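Local coordinates for protein SsfS6 (PDB 4FZR) that adopts the two-domain GT-B fold of the erythromycin biosynthesis protein CIII-like family, with two parallel-sheet domains that face each other across a central cleft, at residues 36-41 / 390-395; 78-81 / 85-88; 151-156 / 329-334; 363-366 / 370-373. All blocks are in the same frame, centred on the assembly; numbering follows the deposited sequence.

Contact 1 (36-41 / 390-395); sequences SWALRA and DIVRLI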
loop_
_atom_site.group_PDB
_atom_site.type_symbol
_atom_site.label_atom_id
_atom_site.label_comp_id
_atom_site.label_asym_id
_atom_site.label_seq_id
_atom_site.Cartn_x
_atom_site.Cartn_y
_atom_site.Cartn_z
ATOM N N SER A 36 -1.270 -6.479 -6.004
ATOM C CA SER A 36 0.037 -5.872 -6.249
ATOM C C SER A 36 0.866 -5.813 -4.975
ATOM O O SER A 36 2.071 -6.061 -4.996
ATOM C CB SER A 36 -0.128 -4.457 -6.802
ATOM O OG SER A 36 -0.525 -4.478 -8.161
ATOM N N TRP A 37 0.220 -5.465 -3.869
ATOM C CA TRP A 37 0.899 -5.424 -2.581
ATOM C C TRP A 37 1.154 -6.828 -2.027
ATOM O O TRP A 37 2.089 -7.033 -1.250
ATOM C CB TRP A 37 0.104 -4.593 -1.572
ATOM C CG TRP A 37 0.678 -3.222 -1.372
ATOM C CD1 TRP A 37 0.114 -2.032 -1.734
ATOM C CD2 TRP A 37 1.941 -2.902 -0.772
ATOM N NE1 TRP A 37 0.944 -0.991 -1.390
ATOM C CE2 TRP A 37 2.072 -1.498 -0.798
ATOM C CE3 TRP A 37 2.971 -3.667 -0.211
ATOM C CZ2 TRP A 37 3.192 -0.841 -0.286
ATOM C CZ3 TRP A 37 4.084 -3.013 0.300
ATOM C CH2 TRP A 37 4.184 -1.614 0.257
ATOM N N ALA A 38 0.317 -7.784 -2.418
ATOM C CA ALA A 38 0.497 -9.171 -2.010
ATOM C C ALA A 38 1.774 -9.715 -2.638
ATOM O O ALA A 38 2.528 -10.456 -2.005
ATOM C CB ALA A 38 -0.704 -10.014 -2.427
ATOM N N LEU A 39 2.008 -9.338 -3.890
ATOM C CA LEU A 39 3.233 -9.709 -4.587
ATOM C C LEU A 39 4.440 -9.074 -3.910
ATOM O O LEU A 39 5.435 -9.742 -3.629
ATOM C CB LEU A 39 3.166 -9.270 -6.051
ATOM C CG LEU A 39 2.117 -9.979 -6.911
ATOM C CD1 LEU A 39 1.992 -9.322 -8.284
ATOM C CD2 LEU A 39 2.446 -11.462 -7.047
ATOM N N ARG A 40 4.343 -7.778 -3.647
ATOM C CA ARG A 40 5.435 -7.045 -3.028
ATOM C C ARG A 40 5.727 -7.595 -1.635
ATOM O O ARG A 40 6.879 -7.669 -1.214
ATOM C CB ARG A 40 5.081 -5.562 -2.956
ATOM C CG ARG A 40 6.277 -4.639 -2.874
ATOM C CD ARG A 40 5.862 -3.207 -3.160
ATOM N NE ARG A 40 6.949 -2.258 -2.939
ATOM C CZ ARG A 40 6.783 -0.944 -2.810
ATOM N NH1 ARG A 40 5.569 -0.410 -2.868
ATOM N NH2 ARG A 40 7.833 -0.160 -2.613
ATOM N N ALA A 41 4.679 -7.991 -0.921
ATOM C CA ALA A 41 4.840 -8.558 0.411
ATOM C C ALA A 41 5.568 -9.897 0.344
ATOM O O ALA A 41 6.224 -10.308 1.303
ATOM C CB ALA A 41 3.495 -8.733 1.074
ATOM N N ASP A 390 -2.783 -16.033 -0.913
ATOM C CA ASP A 390 -2.880 -17.417 -1.378
ATOM C C ASP A 390 -2.586 -17.484 -2.879
ATOM O O ASP A 390 -1.836 -18.346 -3.340
ATOM C CB ASP A 390 -4.274 -18.012 -1.110
ATOM C CG ASP A 390 -4.609 -18.126 0.376
ATOM O OD1 ASP A 390 -3.689 -18.285 1.205
ATOM O OD2 ASP A 390 -5.812 -18.072 0.717
ATOM N N ILE A 391 -3.182 -16.568 -3.636
ATOM C CA ILE A 391 -3.022 -16.534 -5.090
ATOM C C ILE A 391 -1.575 -16.294 -5.523
ATOM O O ILE A 391 -1.139 -16.795 -6.560
ATOM C CB ILE A 391 -3.918 -15.450 -5.727
ATOM C CG1 ILE A 391 -5.392 -15.862 -5.634
ATOM C CG2 ILE A 391 -3.508 -15.191 -7.184
ATOM C CD1 ILE A 391 -5.706 -17.210 -6.238
ATOM N N VAL A 392 -0.833 -15.527 -4.732
ATOM C CA VAL A 392 0.566 -15.271 -5.047
ATOM C C VAL A 392 1.355 -16.578 -5.014
ATOM O O VAL A 392 2.217 -16.813 -5.860
ATOM C CB VAL A 392 1.200 -14.245 -4.081
ATOM C CG1 VAL A 392 2.705 -14.174 -4.294
ATOM C CG2 VAL A 392 0.573 -12.869 -4.276
ATOM N N ARG A 393 1.048 -17.436 -4.044
ATOM C CA ARG A 393 1.704 -18.735 -3.950
ATOM C C ARG A 393 1.409 -19.566 -5.194
ATOM O O ARG A 393 2.289 -20.239 -5.728
ATOM C CB ARG A 393 1.258 -19.474 -2.691
ATOM C CG ARG A 393 1.761 -18.825 -1.421
ATOM C CD ARG A 393 1.254 -19.522 -0.184
ATOM N NE ARG A 393 0.782 -18.550 0.807
ATOM C CZ ARG A 393 -0.464 -18.488 1.274
ATOM N NH1 ARG A 393 -1.409 -19.323 0.854
ATOM N NH2 ARG A 393 -0.781 -17.565 2.170
ATOM N N LEU A 394 0.166 -19.509 -5.656
ATOM C CA LEU A 394 -0.207 -20.160 -6.905
ATOM C C LEU A 394 0.652 -19.628 -8.046
ATOM O O LEU A 394 1.269 -20.398 -8.783
ATOM C CB LEU A 394 -1.690 -19.931 -7.214
ATOM C CG LEU A 394 -2.674 -20.999 -6.731
ATOM C CD1 LEU A 394 -2.510 -21.278 -5.245
ATOM C CD2 LEU A 394 -4.099 -20.569 -7.038
ATOM N N ILE A 395 0.696 -18.305 -8.176
ATOM C CA ILE A 395 1.416 -17.657 -9.266
ATOM C C ILE A 395 2.872 -18.102 -9.327
ATOM O O ILE A 395 3.402 -18.372 -10.403
ATOM C CB ILE A 395 1.377 -16.122 -9.123
ATOM C CG1 ILE A 395 -0.020 -15.594 -9.456
ATOM C CG2 ILE A 395 2.419 -15.467 -10.031
ATOM C CD1 ILE A 395 -0.201 -14.121 -9.155
#

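Contact 2 (78-81 / 85-88); sequences LSWD and NRTT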
loop_
_atom_site.group_PDB
_atom_site.type_symbol
_atom_site.label_atom_id
_atom_site.label_comp_id
_atom_site.label_asym_id
_atom_site.label_seq_id
_atom_site.Cartn_x
_atom_site.Cartn_y
_atom_site.Cartn_z
ATOM N N LEU A 78 -13.692 6.092 -26.387
ATOM C CA LEU A 78 -14.894 5.341 -26.708
ATOM C C LEU A 78 -15.687 6.015 -27.830
ATOM O O LEU A 78 -16.397 5.347 -28.585
ATOM C CB LEU A 78 -15.766 5.219 -25.458
ATOM C CG LEU A 78 -16.997 4.321 -25.572
ATOM C CD1 LEU A 78 -16.632 2.943 -26.104
ATOM C CD2 LEU A 78 -17.681 4.200 -24.220
ATOM N N SER A 79 -15.542 7.334 -27.946
ATOM C CA SER A 79 -16.393 8.146 -28.814
ATOM C C SER A 79 -15.840 8.343 -30.230
ATOM O O SER A 79 -16.527 8.891 -31.094
ATOM C CB SER A 79 -16.638 9.512 -28.164
ATOM O OG SER A 79 -17.334 9.379 -26.936
ATOM N N TRP A 80 -14.607 7.906 -30.470
ATOM C CA TRP A 80 -14.027 7.966 -31.813
ATOM C C TRP A 80 -13.400 6.635 -32.198
ATOM O O TRP A 80 -12.641 6.047 -31.425
ATOM C CB TRP A 80 -12.984 9.085 -31.924
ATOM C CG TRP A 80 -13.576 10.467 -31.910
ATOM C CD1 TRP A 80 -13.887 11.242 -32.993
ATOM C CD2 TRP A 80 -13.929 11.234 -30.755
ATOM N NE1 TRP A 80 -14.412 12.444 -32.578
ATOM C CE2 TRP A 80 -14.448 12.463 -31.209
ATOM C CE3 TRP A 80 -13.857 10.999 -29.380
ATOM C CZ2 TRP A 80 -14.893 13.453 -30.334
ATOM C CZ3 TRP A 80 -14.297 11.982 -28.514
ATOM C CH2 TRP A 80 -14.809 13.193 -28.994
ATOM N N ASP A 81 -13.723 6.163 -33.400
ATOM C CA ASP A 81 -13.167 4.908 -33.893
ATOM C C ASP A 81 -11.792 5.114 -34.529
ATOM O O ASP A 81 -11.271 6.231 -34.568
ATOM C CB ASP A 81 -14.146 4.192 -34.842
ATOM C CG ASP A 81 -14.424 4.966 -36.125
ATOM O OD1 ASP A 81 -13.563 5.750 -36.576
ATOM O OD2 ASP A 81 -15.519 4.769 -36.698
ATOM N N ASN A 85 -13.534 8.684 -36.985
ATOM C CA ASN A 85 -14.953 8.983 -37.128
ATOM C C ASN A 85 -15.684 8.860 -35.800
ATOM O O ASN A 85 -15.471 7.908 -35.048
ATOM C CB ASN A 85 -15.599 8.038 -38.143
ATOM C CG ASN A 85 -14.987 8.154 -39.524
ATOM O OD1 ASN A 85 -14.511 9.219 -39.920
ATOM N ND2 ASN A 85 -14.999 7.054 -40.268
ATOM N N ARG A 86 -16.559 9.819 -35.520
ATOM C CA ARG A 86 -17.348 9.787 -34.297
ATOM C C ARG A 86 -18.220 8.538 -34.263
ATOM O O ARG A 86 -18.664 8.053 -35.303
ATOM C CB ARG A 86 -18.222 11.036 -34.186
ATOM C CG ARG A 86 -18.939 11.160 -32.850
ATOM C CD ARG A 86 -18.712 12.526 -32.221
ATOM N NE ARG A 86 -19.015 12.538 -30.791
ATOM C CZ ARG A 86 -18.970 13.622 -30.023
ATOM N NH1 ARG A 86 -18.639 14.799 -30.542
ATOM N NH2 ARG A 86 -19.261 13.535 -28.732
ATOM N N THR A 87 -18.450 8.020 -33.062
ATOM C CA THR A 87 -19.312 6.859 -32.877
ATOM C C THR A 87 -20.422 7.196 -31.893
ATOM O O THR A 87 -20.345 8.198 -31.179
ATOM C CB THR A 87 -18.526 5.647 -32.341
ATOM O OG1 THR A 87 -18.100 5.902 -30.997
ATOM C CG2 THR A 87 -17.312 5.364 -33.210
ATOM N N THR A 88 -21.450 6.355 -31.851
ATOM C CA THR A 88 -22.588 6.598 -30.976
ATOM C C THR A 88 -22.961 5.343 -30.190
ATOM O O THR A 88 -22.605 4.228 -30.569
ATOM C CB THR A 88 -23.821 7.117 -31.766
ATOM O OG1 THR A 88 -24.182 6.179 -32.789
ATOM C CG2 THR A 88 -23.523 8.475 -32.403
#

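Contact 3 (151-156 / 329-334); sequences SIRLAS and IAEVWD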
loop_
_atom_site.group_PDB
_atom_site.type_symbol
_atom_site.label_atom_id
_atom_site.label_comp_id
_atom_site.label_asym_id
_atom_site.label_seq_id
_atom_site.Cartn_x
_atom_site.Cartn_y
_atom_site.Cartn_z
ATOM N N SER A 151 -10.161 -10.460 -12.786
ATOM C CA SER A 151 -11.469 -9.843 -12.937
ATOM C C SER A 151 -11.709 -8.881 -11.781
ATOM O O SER A 151 -11.451 -9.212 -10.626
ATOM C CB SER A 151 -12.570 -10.903 -12.957
ATOM O OG SER A 151 -13.837 -10.315 -12.728
ATOM N N ILE A 152 -12.203 -7.690 -12.098
ATOM C CA ILE A 152 -12.491 -6.688 -11.083
ATOM C C ILE A 152 -13.997 -6.435 -11.038
ATOM O O ILE A 152 -14.450 -5.402 -10.545
ATOM C CB ILE A 152 -11.729 -5.374 -11.368
ATOM C CG1 ILE A 152 -12.085 -4.843 -12.758
ATOM C CG2 ILE A 152 -10.218 -5.599 -11.266
ATOM C CD1 ILE A 152 -11.667 -3.418 -12.990
ATOM N N ARG A 153 -14.761 -7.401 -11.542
ATOM C CA ARG A 153 -16.208 -7.270 -11.687
ATOM C C ARG A 153 -16.904 -8.538 -11.216
ATOM O O ARG A 153 -16.330 -9.628 -11.273
ATOM C CB ARG A 153 -16.563 -7.021 -13.155
ATOM C CG ARG A 153 -15.903 -5.786 -13.739
ATOM C CD ARG A 153 -16.068 -5.685 -15.249
ATOM N NE ARG A 153 -15.404 -4.493 -15.774
ATOM C CZ ARG A 153 -14.099 -4.410 -16.017
ATOM N NH1 ARG A 153 -13.308 -5.449 -15.787
ATOM N NH2 ARG A 153 -13.577 -3.286 -16.491
ATOM N N LEU A 154 -18.142 -8.397 -10.752
ATOM C CA LEU A 154 -18.953 -9.558 -10.417
ATOM C C LEU A 154 -19.191 -10.369 -11.678
ATOM O O LEU A 154 -19.110 -11.597 -11.667
ATOM C CB LEU A 154 -20.298 -9.132 -9.831
ATOM C CG LEU A 154 -20.382 -8.868 -8.328
ATOM C CD1 LEU A 154 -21.812 -8.512 -7.957
ATOM C CD2 LEU A 154 -19.917 -10.075 -7.532
ATOM N N ALA A 155 -19.482 -9.667 -12.767
ATOM C CA ALA A 155 -19.734 -10.310 -14.047
ATOM C C ALA A 155 -19.064 -9.527 -15.168
ATOM O O ALA A 155 -19.267 -8.321 -15.312
ATOM C CB ALA A 155 -21.224 -10.421 -14.296
ATOM N N SER A 156 -18.252 -10.224 -15.954
ATOM C CA SER A 156 -17.534 -9.603 -17.057
ATOM C C SER A 156 -17.924 -10.258 -18.380
ATOM O O SER A 156 -17.374 -11.298 -18.747
ATOM C CB SER A 156 -16.023 -9.717 -16.833
ATOM O OG SER A 156 -15.643 -9.095 -15.616
ATOM N N ILE A 329 -23.400 3.030 -15.944
ATOM C CA ILE A 329 -22.523 2.452 -16.956
ATOM C C ILE A 329 -23.059 1.079 -17.367
ATOM O O ILE A 329 -23.626 0.358 -16.547
ATOM C CB ILE A 329 -21.070 2.361 -16.428
ATOM C CG1 ILE A 329 -20.501 3.769 -16.231
ATOM C CG2 ILE A 329 -20.191 1.568 -17.374
ATOM C CD1 ILE A 329 -20.288 4.153 -14.779
ATOM N N ALA A 330 -22.896 0.723 -18.638
ATOM C CA ALA A 330 -23.541 -0.475 -19.181
ATOM C C ALA A 330 -22.855 -1.783 -18.773
ATOM O O ALA A 330 -23.518 -2.804 -18.589
ATOM C CB ALA A 330 -23.646 -0.379 -20.704
ATOM N N GLU A 331 -21.534 -1.749 -18.631
ATOM C CA GLU A 331 -20.768 -2.945 -18.278
ATOM C C GLU A 331 -21.002 -3.389 -16.831
ATOM O O GLU A 331 -20.503 -4.434 -16.409
ATOM C CB GLU A 331 -19.273 -2.715 -18.516
ATOM C CG GLU A 331 -18.654 -1.635 -17.650
ATOM C CD GLU A 331 -17.177 -1.450 -17.930
ATOM O OE1 GLU A 331 -16.796 -0.354 -18.392
ATOM O OE2 GLU A 331 -16.402 -2.399 -17.689
ATOM N N VAL A 332 -21.757 -2.593 -16.079
ATOM C CA VAL A 332 -22.076 -2.922 -14.692
ATOM C C VAL A 332 -23.483 -3.497 -14.572
ATOM O O VAL A 332 -23.893 -3.930 -13.497
ATOM C CB VAL A 332 -21.956 -1.685 -13.761
ATOM C CG1 VAL A 332 -20.777 -0.818 -14.176
ATOM C CG2 VAL A 332 -23.242 -0.862 -13.756
ATOM N N TRP A 333 -24.218 -3.492 -15.680
ATOM C CA TRP A 333 -25.580 -4.017 -15.708
ATOM C C TRP A 333 -25.647 -5.457 -15.199
ATOM O O TRP A 333 -26.519 -5.802 -14.401
ATOM C CB TRP A 333 -26.147 -3.960 -17.131
ATOM C CG TRP A 333 -26.592 -2.594 -17.565
ATOM C CD1 TRP A 333 -26.703 -1.481 -16.783
ATOM C CD2 TRP A 333 -26.987 -2.196 -18.885
ATOM N NE1 TRP A 333 -27.143 -0.418 -17.532
ATOM C CE2 TRP A 333 -27.324 -0.830 -18.826
ATOM C CE3 TRP A 333 -27.088 -2.864 -20.111
ATOM C CZ2 TRP A 333 -27.755 -0.117 -19.945
ATOM C CZ3 TRP A 333 -27.517 -2.153 -21.222
ATOM C CH2 TRP A 333 -27.845 -0.794 -21.130
ATOM N N ASP A 334 -24.720 -6.288 -15.666
ATOM C CA ASP A 334 -24.725 -7.713 -15.349
ATOM C C ASP A 334 -24.515 -7.977 -13.860
ATOM O O ASP A 334 -25.086 -8.915 -13.304
ATOM C CB ASP A 334 -23.644 -8.440 -16.153
ATOM C CG ASP A 334 -23.987 -8.556 -17.626
ATOM O OD1 ASP A 334 -24.811 -7.753 -18.115
ATOM O OD2 ASP A 334 -23.428 -9.451 -18.295
HETATM O O HOH W 1 -20.882 -6.598 -14.663
#

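Contact 4 (363-366 / 370-373); sequences ARIR and SYVG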
loop_
_atom_site.group_PDB
_atom_site.type_symbol
_atom_site.label_atom_id
_atom_site.label_comp_id
_atom_site.label_asym_id
_atom_site.label_seq_id
_atom_site.Cartn_x
_atom_site.Cartn_y
_atom_site.Cartn_z
ATOM N N ALA A 363 -36.673 1.555 1.887
ATOM C CA ALA A 363 -37.699 1.206 2.867
ATOM C C ALA A 363 -37.957 -0.296 2.841
ATOM O O ALA A 363 -38.172 -0.922 3.879
ATOM C CB ALA A 363 -38.981 1.965 2.576
ATOM N N ARG A 364 -37.933 -0.862 1.640
ATOM C CA ARG A 364 -38.120 -2.293 1.443
ATOM C C ARG A 364 -37.034 -3.072 2.182
ATOM O O ARG A 364 -37.316 -4.048 2.877
ATOM C CB ARG A 364 -38.073 -2.606 -0.052
ATOM C CG ARG A 364 -38.712 -3.920 -0.461
ATOM C CD ARG A 364 -38.804 -4.002 -1.977
ATOM N NE ARG A 364 -39.128 -5.343 -2.457
ATOM C CZ ARG A 364 -38.993 -5.735 -3.721
ATOM N NH1 ARG A 364 -38.531 -4.892 -4.637
ATOM N NH2 ARG A 364 -39.312 -6.973 -4.073
ATOM N N ILE A 365 -35.790 -2.624 2.032
ATOM C CA ILE A 365 -34.650 -3.252 2.691
ATOM C C ILE A 365 -34.671 -2.969 4.187
ATOM O O ILE A 365 -34.309 -3.819 5.000
ATOM C CB ILE A 365 -33.326 -2.733 2.107
ATOM C CG1 ILE A 365 -33.102 -3.338 0.723
ATOM C CG2 ILE A 365 -32.154 -3.074 3.024
ATOM C CD1 ILE A 365 -32.236 -2.504 -0.168
ATOM N N ARG A 366 -35.101 -1.762 4.536
ATOM C CA ARG A 366 -35.170 -1.329 5.928
ATOM C C ARG A 366 -36.146 -2.184 6.737
ATOM O O ARG A 366 -36.042 -2.265 7.960
ATOM C CB ARG A 366 -35.597 0.140 5.989
ATOM C CG ARG A 366 -35.604 0.775 7.380
ATOM C CD ARG A 366 -36.599 1.929 7.421
ATOM N NE ARG A 366 -37.963 1.455 7.177
ATOM C CZ ARG A 366 -38.941 2.181 6.637
ATOM N NH1 ARG A 366 -38.732 3.439 6.266
ATOM N NH2 ARG A 366 -40.138 1.642 6.455
ATOM N N SER A 370 -34.422 -10.120 5.013
ATOM C CA SER A 370 -33.876 -11.133 4.115
ATOM C C SER A 370 -32.746 -10.558 3.266
ATOM O O SER A 370 -32.025 -11.299 2.593
ATOM C CB SER A 370 -34.973 -11.697 3.204
ATOM O OG SER A 370 -35.402 -10.736 2.254
ATOM N N TYR A 371 -32.597 -9.237 3.299
ATOM C CA TYR A 371 -31.572 -8.562 2.512
ATOM C C TYR A 371 -30.229 -8.538 3.231
ATOM O O TYR A 371 -29.202 -8.866 2.639
ATOM C CB TYR A 371 -32.021 -7.147 2.152
ATOM C CG TYR A 371 -33.081 -7.116 1.078
ATOM C CD1 TYR A 371 -32.737 -7.162 -0.267
ATOM C CD2 TYR A 371 -34.428 -7.046 1.408
ATOM C CE1 TYR A 371 -33.705 -7.136 -1.254
ATOM C CE2 TYR A 371 -35.403 -7.020 0.430
ATOM C CZ TYR A 371 -35.037 -7.067 -0.900
ATOM O OH TYR A 371 -36.004 -7.039 -1.878
ATOM N N VAL A 372 -30.233 -8.151 4.502
ATOM C CA VAL A 372 -29.024 -8.242 5.306
ATOM C C VAL A 372 -28.573 -9.695 5.342
ATOM O O VAL A 372 -27.399 -9.998 5.147
ATOM C CB VAL A 372 -29.253 -7.769 6.746
ATOM C CG1 VAL A 372 -27.961 -7.876 7.534
ATOM C CG2 VAL A 372 -29.767 -6.339 6.762
ATOM N N GLY A 373 -29.524 -10.591 5.586
ATOM C CA GLY A 373 -29.243 -12.012 5.652
ATOM C C GLY A 373 -28.501 -12.525 4.432
ATOM O O GLY A 373 -27.484 -13.206 4.552
HETATM O O HOH W 2 -32.606 -5.693 5.162
#

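Contact 1 (36-41 / 390-395)
Val-392 is the centre of this helix-helix contact, and its two methyl groups are used unequally. CG2 reaches the CB of Ala-38 at 3.6 Å and, at the same 3.6 Å, the CD2 of Leu-39, while CG1 meets, within 36-41, just that leucine methyl and from slightly further off. The torsion explains the division: with CG1 anti to the backbone N (chi1 171°), CG2 is swung beside that N and into the groove between the two N-domain residues. The axes of 36-41 and 390-395 approach to 9.4 Å at a signed crossing angle of -66°, which is steep enough to confine close packing to this one spot.

Away from it the fit slackens. Leu-39 CD2 and Ile-395 CD1 are 4.3 Å apart, and both side chains turn down onto the sheet, where Leu-39 rests on Ile-18 and Leu-128, and Ile-395 on Leu-126 and Leu-185. On the partly exposed flank of 390-395 charge takes over from packing, with Arg-393 forming a salt bridge to Asp-390 of its own helix. Helix 33-41 has another neighbour besides: Trp-37 stacks on Trp-37 of the second subunit, and Ala-38 packs on Ala-41 of that subunit. A last helix of the chain that returns from the C-terminal domain to lie against the N-terminal Rossmann-like sheet is a hallmark of the GT-B fold.

Contact 2 (78-81 / 85-88)
A short hairpin-like stretch in the surface loop between helices 74-78 and 93-122 is closed by Trp-80 and Arg-86, whose backbones form a single antiparallel bridge. They make a non-hydrogen-bonded pair, and the bonds lie on either side of it: Asp-81 N gives an almost straight bond to Asn-85 O (3.0 Å, 172°), and Thr-87 N gives one to Ser-79 O at 2.9 Å. The second donor stands well above the carbonyl plane. Two CA-H...O contacts, from Arg-86 to Ser-79 O and from Trp-80 to Asn-85 O, bring the same carbonyls into use a second time.

On the outer side the arginine chain, bent at chi2, carries its guanidinium past the indole. CZ2 of Trp-80 lies over one guanidinium face, 4.0 Å from Arg-86 NH1; the two planes are inclined by 35° and the overlap is offset toward the rim, not a flat stack. Thr-87 OG1 is hydrogen-bonded to His-99 NE2 of helix 93-122, and Ser-79 OG to Pro-75 O of the preceding helix 74-78. Near the turn Asp-81 folds back with CG between its backbone N and carbonyl carbon (chi1 64°). This places OD1 to accept a 3.0 Å hydrogen bond from Asn-85 N, which approaches from above the carboxylate plane. Asp-81 CB, for its part, lies 3.7 Å from the CG2 methyl of Thr-87.

Contact 3 (151-156 / 329-334)
Arg-153 and Glu-331 form a salt bridge between the two domains of the GT-B fold, joining the loop after strand 147-150 of the N-terminal domain to the approach to helix 333-341 of the C-terminal one. The arginine is worth following atom by atom. The bond to its CB is directed at 329-334, and CG is set beside the backbone N. From there the chain runs extended, so that CD already comes within 4.1 Å of Glu-331 OE2. NE then makes the principal bond to that oxygen, 3.0 Å long though bent to 137° at the hydrogen. NH2 adds a weak one at 3.2 Å, so a single carboxylate oxygen takes both donors on one edge of the guanidinium. The two flat groups are almost parallel, 2° apart, but not coplanar: OE2 lies 25° out of the guanidinium plane and is met on its anti side.

At the far end of the tip, NH1 forms a salt bridge to Glu-130 OE2, so two acids fix this buried guanidinium from two sides of its rim. Glu-331 is likewise held at its other oxygen, where OE1 is hydrogen-bonded to Tyr-104 OH.

The loop itself is shaped by an ST turn in which Arg-153 N donates to Ser-151 OG. Beyond the charged pair, a water donates to the carbonyl oxygens of Ala-155 and Glu-331, although its modelled distance to the former is doubtfully short. Where 151-156 meets the start of helix 333-341, the contact becomes apolar and close: Ala-155 CB touches Asp-334 CB at 3.6 Å.

Contact 4 (363-366 / 370-373)
Ile-365 and Tyr-371 cross at about a right angle, and that orientation puts an aliphatic branch over an aromatic face. The isoleucine CG1 stands 3.9 Å from the centroid of the tyrosine ring and only 16° off the ring normal, a CH-pi contact in good geometry. Ile-365 CG1 leans a little toward the root of the ring, 3.8 Å from Tyr-371 CG. The other branch does less: Ile-365 CG2, anti to the backbone N while CG1 lies beside it (chi1 -74°), comes no nearer than 4.2 Å to Tyr-371 CB.

At the hydroxyl end the partner is Arg-364, and the flat groups are turned quite differently. Guanidinium and phenol planes are 75° apart, so the ring presents its OH to a guanidinium face near the rim and does not stack on it. The closest pair, Arg-364 NE and Tyr-371 OH, is 3.6 Å apart and makes no hydrogen bond. An extended chain, running straight from CG to NE, is what carries the arginine along to this point on the exposed side. Between them, Ile-365 and Arg-364 meet the tyrosine from CB to the hydroxyl.

Nearer the backbones, a water donates to Ile-365 O and accepts a weak bond from Val-372 N at 3.5 Å, linking the two segments. Beneath the pair lies Val-346 of strand 345-347, touched by both Ile-365 and Tyr-371, and Pro-322 touches Ile-365 and Val-372. Two consecutive helices joined by a short connection and layered on the edge of a parallel sheet are what this packing represents, in the C-terminal Rossmann-like domain of a GT-B protein.

Taken together, the four contacts show chemistry following location. Contacts 1 and 3 both join N-terminal to C-terminal sequence, yet the first is a purely apolar helix crossing in buried surroundings, whereas contact 3, near the centre of the chain, relies on a buried ion pair and a water; their nearest atoms are about 10 Å apart. Contacts 2 and 4 each link neighbouring pieces of chain. Contact 2 is a surface loop held mainly by backbone bonds, with one carboxylate; contact 4 is largely buried and held by an aromatic face. Helices 370-382 and 388-395 are successive, so the chain leads from contact 4 toward contact 1, their centres being about 36 Å apart.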